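Local atomic coordinates of peptidoglycan-binding domain 1 (Burkholderia, PDB entry 5NM7), a protein that probably binds bacterial peptidoglycan through a small binding domain and cleaves it with a lysozyme-like N-acetylmuramidase domain, as a modular phage endolysin. Residues G192-D195 and V196-V200. Sequence-based numbering, arbitrary orientation.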
loop_
_atom_site.group_PDB
_atom_site.type_symbol
_atom_site.label_atom_id
_atom_site.label_comp_id
_atom_site.label_asym_id
_atom_site.label_seq_id
_atom_site.Cartn_x
_atom_site.Cartn_y
_atom_site.Cartn_z
ATOM N N GLY A 192 8.460 -17.667 -1.665
ATOM C CA GLY A 192 7.756 -18.914 -1.756
ATOM C C GLY A 192 6.683 -19.022 -2.792
ATOM O O GLY A 192 5.819 -19.879 -2.679
ATOM N N TYR A 193 6.716 -18.155 -3.808
ATOM C CA TYR A 193 5.786 -18.266 -4.914
ATOM C C TYR A 193 6.329 -19.292 -5.926
ATOM O O TYR A 193 7.544 -19.497 -5.998
ATOM C CB TYR A 193 5.596 -16.913 -5.616
ATOM C CG TYR A 193 4.886 -15.915 -4.745
ATOM C CD1 TYR A 193 5.578 -15.158 -3.810
ATOM C CD2 TYR A 193 3.525 -15.729 -4.844
ATOM C CE1 TYR A 193 4.926 -14.239 -3.025
ATOM C CE2 TYR A 193 2.846 -14.834 -4.027
ATOM C CZ TYR A 193 3.545 -14.075 -3.123
ATOM O OH TYR A 193 2.895 -13.181 -2.323
ATOM N N PRO A 194 5.435 -19.934 -6.708
ATOM C CA PRO A 194 5.895 -20.984 -7.651
ATOM C C PRO A 194 6.875 -20.488 -8.723
ATOM O O PRO A 194 7.812 -21.204 -9.097
ATOM C CB PRO A 194 4.608 -21.465 -8.328
ATOM C CG PRO A 194 3.477 -20.871 -7.570
ATOM C CD PRO A 194 3.984 -19.738 -6.743
ATOM N N ASP A 195 6.610 -19.285 -9.250
ATOM C CA ASP A 195 7.434 -18.621 -10.288
ATOM C C ASP A 195 7.006 -17.142 -10.334
ATOM O O ASP A 195 6.040 -16.764 -9.639
ATOM C CB ASP A 195 7.256 -19.277 -11.663
ATOM C CG ASP A 195 5.812 -19.488 -12.015
ATOM O OD1 ASP A 195 5.075 -18.508 -12.210
ATOM O OD2 ASP A 195 5.380 -20.650 -12.045
ATOM N N VAL A 196 7.680 -16.336 -11.123
ATOM C CA VAL A 196 7.360 -14.891 -11.180
ATOM C C VAL A 196 5.965 -14.652 -11.790
ATOM O O VAL A 196 5.270 -13.721 -11.407
ATOM C CB VAL A 196 8.439 -14.068 -11.898
ATOM C CG1 VAL A 196 8.427 -14.301 -13.405
ATOM C CG2 VAL A 196 8.287 -12.572 -11.566
ATOM N N PHE A 197 5.542 -15.506 -12.719
ATOM C CA PHE A 197 4.225 -15.356 -13.331
ATOM C C PHE A 197 3.114 -15.584 -12.348
ATOM O O PHE A 197 2.126 -14.862 -12.364
ATOM C CB PHE A 197 4.109 -16.268 -14.585
ATOM C CG PHE A 197 5.170 -15.980 -15.591
ATOM C CD1 PHE A 197 6.349 -16.731 -15.619
ATOM C CD2 PHE A 197 5.043 -14.921 -16.459
ATOM C CE1 PHE A 197 7.355 -16.436 -16.511
ATOM C CE2 PHE A 197 6.043 -14.627 -17.367
ATOM C CZ PHE A 197 7.210 -15.375 -17.380
ATOM N N ALA A 198 3.278 -16.556 -11.459
ATOM C CA ALA A 198 2.284 -16.819 -10.427
ATOM C C ALA A 198 2.234 -15.668 -9.409
ATOM O O ALA A 198 1.166 -15.325 -8.912
ATOM C CB ALA A 198 2.549 -18.142 -9.711
ATOM N N PHE A 199 3.395 -15.112 -9.097
ATOM C CA PHE A 199 3.475 -13.945 -8.221
ATOM C C PHE A 199 2.659 -12.783 -8.809
ATOM O O PHE A 199 1.789 -12.192 -8.137
ATOM C CB PHE A 199 4.919 -13.526 -8.000
ATOM C CG PHE A 199 5.071 -12.248 -7.282
ATOM C CD1 PHE A 199 4.938 -12.206 -5.902
ATOM C CD2 PHE A 199 5.333 -11.071 -7.973
ATOM C CE1 PHE A 199 5.075 -10.996 -5.219
ATOM C CE2 PHE A 199 5.481 -9.873 -7.281
ATOM C CZ PHE A 199 5.349 -9.842 -5.909
ATOM N N VAL A 200 2.924 -12.491 -10.067
ATOM C CA VAL A 200 2.226 -11.410 -10.745
ATOM C C VAL A 200 0.725 -11.683 -10.838
ATOM O O VAL A 200 -0.077 -10.786 -10.600
ATOM C CB VAL A 200 2.889 -11.084 -12.103
ATOM C CG1 VAL A 200 2.049 -10.109 -12.940
ATOM C CG2 VAL A 200 4.272 -10.506 -11.887
#
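The carboxylate oxygen OD1 of D195 accepts the backbone N-H of A198 at 2.8 Å, the capping bond of an N-cap residue placed just before helix 196-205. The amide nitrogen meets the oxygen nearly along its C-O bond, and the N-H points fairly straight at it (151°). F197 N also lies close, 3.1 Å from OD1. With chi1 at 48°, CG of D195 is tucked between its own backbone N and carbonyl carbon, which turns the carboxylate back over the first turn, where the helix dipole would probably favour its negative charge. The main chain of the same residue contributes as well: D195 O takes F199 N at 3.2 Å, the first i to i+4 bond of the helix.

Apolar contacts accompany the cap. CG of P194 rests on CB of A198 at 3.6 Å, while one step earlier in the chain Y193 offers a ring face to F199. This is a T-shaped pair, the planes 87° apart and the centroids separated by 4.9 Å, with CD1 of F199 directed at the middle of the tyrosine ring. F199 reaches it with CG turned away from its backbone N.

R216 of helix 207-219 makes a cation-pi contact with Y193, and A213 of the same helix touches Y193 and F199. V196, F197 and V200 pack instead on L173 of helix 169-174, so the start of helix 196-205 touches both helices within the N-acetylmuramidase region.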